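Local coordinates for uncharacterized protein (Photobacterium profundum, PDB 3R87) that probably hydrolyses thioesters, as a hot dog-fold thioesterase of the 4-hydroxybenzoyl-CoA thioesterase family, at residues I6-V11 and I75-T80; R93-R98 and A105-I110. All blocks are in the same frame, centred on the assembly; numbering follows the deposited sequence.

Overall arrangement
Both contacts lie in one antiparallel sheet, and their centres are about 9 Å apart. Contact 1 pairs the N-terminal strand 7-12 with strand 75-85. Contact 2 pairs strand 89-97 with strand 106-115. Strands 75-85 and 89-97 are neighbours, which places four strands side by side across the two contacts. Along the chain, both segments of contact 1 come before those of contact 2. Backbone bonds of Arg-79 with Glu-95 and of Asp-77 with Trp-97 join them. Helix 28-41 packs on the sheet face that carries Ile-78 and Val-96. A sheet wrapped against a central helix is the hallmark of the hot dog fold.

Contact 1. Residues I6-V11 and I75-T80; sequences IYHHPV and ICDIRT
His-8 and Asp-77 meet through two different first torsions. His-8 has CG beside its own backbone N (chi1 -62°), while Asp-77 has CG opposite its N (chi1 -170°), which swings the carboxylate across to the neighbouring strand. His-8 ND1 gives a 2.7 Å hydrogen bond to Asp-77 OD2, which accepts with its syn lone pair and lies in the imidazole plane. Ring and carboxylate are nearly coplanar, 19° apart. The same oxygen takes a second hydrogen bond, 2.8 Å from Arg-79 NE to Asp-77 OD2, part of a salt bridge. Arg-79 NE comes from above the carboxylate plane, although the oxygen stays near the guanidinium plane. Two donors thus grip OD2, which should help to keep the carboxylate charged and fix its rotation. Arg-79 also makes a cation-pi contact with Trp-97.

The other face of the strands carries Tyr-7, His-9, Val-11, Cys-76, Ile-78 and Thr-80. Val-11 CG2 packs on Ile-78 CG1 at 3.6 Å. Tyr-7 turns its ring edge to the backbone oxygen of Thr-80, with CD2 3.4 Å from Thr-80 O. Helix 28-41 covers this side: Val-11 touches Tyr-32, and Ile-78 and Thr-80 touch Ala-36. The ring of His-9 stacks with His-39, and His-9 also packs on Tyr-14 of the second subunit.

Paired backbone bonds link Tyr-7 with Thr-80, His-9 with Ile-78 and Val-11 with Cys-76. Between them, His-8 with Arg-79 and Pro-10 with Asp-77 are non-hydrogen-bonded pairs. CA-H...O contacts line the ladder, for example Pro-10 CA to Cys-76 O. This regular antiparallel ladder joins the N-terminal strand to the curved sheet around the central helix of a hot dog fold.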
loop_
_atom_site.group_PDB
_atom_site.type_symbol
_atom_site.label_atom_id
_atom_site.label_comp_id
_atom_site.label_asym_id
_atom_site.label_seq_id
_atom_site.Cartn_x
_atom_site.Cartn_y
_atom_site.Cartn_z
ATOM N N ILE A 6 6.492 -14.326 24.193
ATOM C CA ILE A 6 5.860 -13.286 23.414
ATOM C C ILE A 6 6.853 -12.159 23.145
ATOM O O ILE A 6 7.481 -11.642 24.046
ATOM C CB ILE A 6 4.584 -12.795 24.067
ATOM C CG1 ILE A 6 3.551 -13.943 24.160
ATOM C CG2 ILE A 6 4.047 -11.570 23.364
ATOM C CD1 ILE A 6 2.258 -13.615 24.912
ATOM N N TYR A 7 7.015 -11.812 21.887
ATOM C CA TYR A 7 7.791 -10.664 21.426
ATOM C C TYR A 7 6.841 -9.498 21.185
ATOM O O TYR A 7 5.694 -9.719 20.779
ATOM C CB TYR A 7 8.530 -10.999 20.118
ATOM C CG TYR A 7 9.549 -12.097 20.295
ATOM C CD1 TYR A 7 10.893 -11.779 20.479
ATOM C CD2 TYR A 7 9.212 -13.428 20.263
ATOM C CE1 TYR A 7 11.835 -12.807 20.669
ATOM C CE2 TYR A 7 10.151 -14.470 20.454
ATOM C CZ TYR A 7 11.437 -14.134 20.634
ATOM O OH TYR A 7 12.363 -15.131 20.820
ATOM N N HIS A 8 7.312 -8.292 21.380
ATOM C CA HIS A 8 6.538 -7.088 21.247
ATOM C C HIS A 8 7.143 -6.187 20.179
ATOM O O HIS A 8 8.355 -5.962 20.194
ATOM C CB HIS A 8 6.512 -6.328 22.592
ATOM C CG HIS A 8 5.877 -7.093 23.696
ATOM N ND1 HIS A 8 4.583 -6.920 24.056
ATOM C CD2 HIS A 8 6.389 -8.064 24.515
ATOM C CE1 HIS A 8 4.280 -7.753 25.068
ATOM N NE2 HIS A 8 5.366 -8.449 25.342
ATOM N N HIS A 9 6.306 -5.622 19.304
ATOM C CA HIS A 9 6.762 -4.695 18.262
ATOM C C HIS A 9 5.732 -3.633 18.110
ATOM O O HIS A 9 4.595 -3.918 17.811
ATOM C CB HIS A 9 6.921 -5.480 16.929
ATOM C CG HIS A 9 7.258 -4.576 15.758
ATOM N ND1 HIS A 9 8.411 -3.867 15.711
ATOM C CD2 HIS A 9 6.526 -4.191 14.644
ATOM C CE1 HIS A 9 8.391 -3.070 14.627
ATOM N NE2 HIS A 9 7.286 -3.306 13.923
ATOM N N PRO A 10 6.094 -2.367 18.306
ATOM C CA PRO A 10 5.094 -1.296 18.211
ATOM C C PRO A 10 4.796 -0.948 16.770
ATOM O O PRO A 10 5.696 -0.956 15.930
ATOM C CB PRO A 10 5.766 -0.113 18.913
ATOM C CG PRO A 10 7.252 -0.386 18.727
ATOM C CD PRO A 10 7.438 -1.832 18.715
ATOM N N VAL A 11 3.555 -0.587 16.492
ATOM C CA VAL A 11 3.162 -0.069 15.192
ATOM C C VAL A 11 2.285 1.147 15.397
ATOM O O VAL A 11 1.219 1.044 16.028
ATOM C CB VAL A 11 2.407 -1.146 14.333
ATOM C CG1 VAL A 11 1.778 -0.479 13.094
ATOM C CG2 VAL A 11 3.417 -2.221 13.951
ATOM N N ILE A 75 -0.782 3.794 18.869
ATOM C CA ILE A 75 0.398 2.984 18.828
ATOM C C ILE A 75 -0.006 1.626 19.374
ATOM O O ILE A 75 -0.254 1.469 20.566
ATOM C CB ILE A 75 1.599 3.575 19.559
ATOM C CG1 ILE A 75 1.945 4.971 18.958
ATOM C CG2 ILE A 75 2.788 2.602 19.405
ATOM C CD1 ILE A 75 3.054 5.673 19.744
ATOM N N CYS A 76 -0.139 0.665 18.484
ATOM C CA CYS A 76 -0.521 -0.691 18.860
ATOM C C CYS A 76 0.700 -1.505 19.149
ATOM O O CYS A 76 1.834 -1.167 18.785
ATOM C CB CYS A 76 -1.264 -1.320 17.706
ATOM S SG CYS A 76 -2.882 -0.581 17.422
ATOM N N ASP A 77 0.497 -2.592 19.901
ATOM C CA ASP A 77 1.542 -3.579 20.156
ATOM C C ASP A 77 1.247 -4.813 19.337
ATOM O O ASP A 77 0.174 -5.408 19.476
ATOM C CB ASP A 77 1.562 -3.925 21.644
ATOM C CG ASP A 77 2.745 -4.758 22.077
ATOM O OD1 ASP A 77 3.716 -4.904 21.340
ATOM O OD2 ASP A 77 2.673 -5.275 23.220
ATOM N N ILE A 78 2.180 -5.198 18.473
ATOM C CA ILE A 78 2.098 -6.475 17.781
ATOM C C ILE A 78 2.807 -7.499 18.672
ATOM O O ILE A 78 3.973 -7.317 18.995
ATOM C CB ILE A 78 2.738 -6.446 16.385
ATOM C CG1 ILE A 78 2.324 -5.247 15.570
ATOM C CG2 ILE A 78 2.523 -7.776 15.720
ATOM C CD1 ILE A 78 0.880 -5.219 15.324
ATOM N N ARG A 79 2.082 -8.537 19.052
ATOM C CA ARG A 79 2.587 -9.539 20.010
ATOM C C ARG A 79 2.701 -10.848 19.278
ATOM O O ARG A 79 1.686 -11.368 18.753
ATOM C CB ARG A 79 1.638 -9.610 21.188
ATOM C CG ARG A 79 1.551 -8.305 21.932
ATOM C CD ARG A 79 0.736 -8.394 23.202
ATOM N NE ARG A 79 0.681 -7.114 23.856
ATOM C CZ ARG A 79 -0.099 -6.856 24.900
ATOM N NH1 ARG A 79 -0.912 -7.834 25.368
ATOM N NH2 ARG A 79 -0.103 -5.657 25.430
ATOM N N THR A 80 3.898 -11.420 19.250
ATOM C CA THR A 80 4.217 -12.545 18.392
ATOM C C THR A 80 4.876 -13.665 19.180
ATOM O O THR A 80 5.795 -13.409 19.959
ATOM C CB THR A 80 5.213 -12.083 17.300
ATOM O OG1 THR A 80 4.587 -11.081 16.495
ATOM C CG2 THR A 80 5.680 -13.195 16.391
#

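Contact 2. Residues R93-R98 and A105-I110; sequences RQEVWR and AVIGDI
Arg-93 lies alongside Asp-109, pointing the same way, in a beta hairpin with a classic bulge. Its guanidinium and the carboxylate are turned 39° apart. Arg-93 NH1 makes a salt bridge of 2.9 Å to Asp-109 OD1, on its syn side and somewhat out of the carboxylate plane. A bend at chi2 (70°) folds the arginine chain and carries its flat head over Ile-107. Ile-107 CG2 sits over the centre of one guanidinium face, 3.4 Å from Arg-93 CZ. The edge of the guanidinium serves the polar partners. Arg-93 NE and NH2 both hold Glu-95 OE2, side-on. Glu-95 thus joins Arg-93 and Trp-97, two residues before and after it: its OE1 accepts a hydrogen bond from Trp-97 NE1 through the anti lone pair. The salt bridges on both sides should fix the guanidinium flat above the isoleucine.

On the opposite face, Val-96 and Val-106 run side by side, with Val-96 CG2 3.7 Å from Val-106 CB. Phe-29 of helix 28-41 touches both valines. Gln-94 reaches the same helix, where it hydrogen-bonds Arg-37 and the backbone of Phe-33. Gln-94 and Gly-108 exchange two backbone hydrogen bonds. At the bulge, Ala-105 and Val-106 both face Val-96. Val-96 N hydrogen-bonds Val-106 O, and Ala-105 N hydrogen-bonds Val-96 O at 2.8 Å. One water bridges Arg-93 and Asp-109, accepting from Arg-93 NH1 and donating to Asp-109 OD2 at 2.7 Å.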
loop_
_atom_site.group_PDB
_atom_site.type_symbol
_atom_site.label_atom_id
_atom_site.label_comp_id
_atom_site.label_asym_id
_atom_site.label_seq_id
_atom_site.Cartn_x
_atom_site.Cartn_y
_atom_site.Cartn_z
ATOM N N ARG A 93 1.926 -17.218 16.069
ATOM C CA ARG A 93 0.738 -16.625 16.620
ATOM C C ARG A 93 1.014 -15.139 16.735
ATOM O O ARG A 93 1.983 -14.756 17.407
ATOM C CB ARG A 93 0.396 -17.226 17.990
ATOM C CG ARG A 93 -0.751 -16.534 18.685
ATOM C CD ARG A 93 -2.054 -16.804 17.995
ATOM N NE ARG A 93 -3.172 -16.329 18.790
ATOM C CZ ARG A 93 -4.342 -16.944 18.859
ATOM N NH1 ARG A 93 -4.678 -17.967 18.035
ATOM N NH2 ARG A 93 -5.225 -16.438 19.698
ATOM N N GLN A 94 0.190 -14.287 16.129
ATOM C CA GLN A 94 0.425 -12.877 16.121
ATOM C C GLN A 94 -0.841 -12.147 16.445
ATOM O O GLN A 94 -1.933 -12.520 15.959
ATOM C CB GLN A 94 1.041 -12.391 14.798
ATOM C CG GLN A 94 2.297 -13.175 14.457
ATOM C CD GLN A 94 3.065 -12.559 13.324
ATOM O OE1 GLN A 94 2.922 -12.996 12.169
ATOM N NE2 GLN A 94 3.831 -11.520 13.613
ATOM N N GLU A 95 -0.767 -11.098 17.259
ATOM C CA GLU A 95 -1.927 -10.389 17.699
ATOM C C GLU A 95 -1.671 -8.897 17.723
ATOM O O GLU A 95 -0.596 -8.455 18.118
ATOM C CB GLU A 95 -2.362 -10.826 19.116
ATOM C CG GLU A 95 -2.652 -12.338 19.162
ATOM C CD GLU A 95 -3.123 -12.851 20.483
ATOM O OE1 GLU A 95 -3.189 -12.066 21.474
ATOM O OE2 GLU A 95 -3.431 -14.071 20.556
ATOM N N VAL A 96 -2.663 -8.110 17.307
ATOM C CA VAL A 96 -2.608 -6.650 17.447
ATOM C C VAL A 96 -3.378 -6.247 18.671
ATOM O O VAL A 96 -4.572 -6.560 18.789
ATOM C CB VAL A 96 -3.298 -5.979 16.213
ATOM C CG1 VAL A 96 -3.297 -4.473 16.400
ATOM C CG2 VAL A 96 -2.701 -6.425 14.914
ATOM N N TRP A 97 -2.706 -5.519 19.583
ATOM C CA TRP A 97 -3.364 -5.038 20.804
ATOM C C TRP A 97 -3.385 -3.498 20.771
ATOM O O TRP A 97 -2.316 -2.838 20.725
ATOM C CB TRP A 97 -2.567 -5.520 22.038
ATOM C CG TRP A 97 -2.844 -6.972 22.308
ATOM C CD1 TRP A 97 -2.456 -8.048 21.562
ATOM C CD2 TRP A 97 -3.593 -7.507 23.394
ATOM N NE1 TRP A 97 -2.913 -9.214 22.137
ATOM C CE2 TRP A 97 -3.623 -8.888 23.258
ATOM C CE3 TRP A 97 -4.269 -6.907 24.491
ATOM C CZ2 TRP A 97 -4.271 -9.733 24.175
ATOM C CZ3 TRP A 97 -4.882 -7.729 25.399
ATOM C CH2 TRP A 97 -4.882 -9.114 25.249
ATOM N N ARG A 98 -4.576 -2.942 20.845
ATOM C CA ARG A 98 -4.766 -1.501 20.973
ATOM C C ARG A 98 -4.341 -1.043 22.348
ATOM O O ARG A 98 -4.359 -1.848 23.332
ATOM C CB ARG A 98 -6.192 -1.096 20.723
ATOM C CG ARG A 98 -6.661 -1.392 19.274
ATOM C CD ARG A 98 -8.100 -1.101 19.061
ATOM N NE ARG A 98 -8.393 0.336 19.146
ATOM C CZ ARG A 98 -9.587 0.884 19.446
ATOM N NH1 ARG A 98 -10.661 0.119 19.738
ATOM N NH2 ARG A 98 -9.734 2.195 19.475
ATOM N N ALA A 105 -7.277 -6.965 19.115
ATOM C CA ALA A 105 -8.123 -6.462 18.030
ATOM C C ALA A 105 -8.062 -7.351 16.818
ATOM O O ALA A 105 -9.053 -7.424 16.064
ATOM C CB ALA A 105 -7.654 -5.065 17.642
ATOM N N VAL A 106 -6.937 -7.985 16.562
ATOM C CA VAL A 106 -6.690 -8.825 15.391
ATOM C C VAL A 106 -5.856 -9.999 15.859
ATOM O O VAL A 106 -4.876 -9.793 16.611
ATOM C CB VAL A 106 -5.999 -8.069 14.261
ATOM C CG1 VAL A 106 -5.773 -8.982 13.042
ATOM C CG2 VAL A 106 -6.755 -6.818 13.888
ATOM N N ILE A 107 -6.187 -11.181 15.408
ATOM C CA ILE A 107 -5.455 -12.417 15.685
ATOM C C ILE A 107 -5.078 -13.057 14.375
ATOM O O ILE A 107 -5.946 -13.199 13.491
ATOM C CB ILE A 107 -6.290 -13.365 16.523
ATOM C CG1 ILE A 107 -6.601 -12.759 17.890
ATOM C CG2 ILE A 107 -5.570 -14.750 16.633
ATOM C CD1 ILE A 107 -7.700 -13.469 18.683
ATOM N N GLY A 108 -3.852 -13.543 14.256
ATOM C CA GLY A 108 -3.430 -14.344 13.117
ATOM C C GLY A 108 -2.702 -15.580 13.574
ATOM O O GLY A 108 -1.814 -15.525 14.449
ATOM N N ASP A 109 -3.041 -16.707 12.957
ATOM C CA ASP A 109 -2.270 -17.931 13.023
ATOM C C ASP A 109 -1.631 -18.119 11.659
ATOM O O ASP A 109 -2.358 -18.279 10.647
ATOM C CB ASP A 109 -3.165 -19.149 13.343
ATOM C CG ASP A 109 -3.854 -19.064 14.675
ATOM O OD1 ASP A 109 -3.168 -18.821 15.653
ATOM O OD2 ASP A 109 -5.112 -19.300 14.723
ATOM N N ILE A 110 -0.318 -18.017 11.578
ATOM C CA ILE A 110 0.423 -17.971 10.331
ATOM C C ILE A 110 1.337 -19.148 10.210
ATOM O O ILE A 110 2.015 -19.518 11.188
ATOM C CB ILE A 110 1.186 -16.647 10.186
ATOM C CG1 ILE A 110 0.316 -15.481 9.683
ATOM C CG2 ILE A 110 2.379 -16.838 9.264
ATOM C CD1 ILE A 110 -0.606 -15.085 10.192
HETATM O O HOH W 1 -6.578 -19.952 16.933
#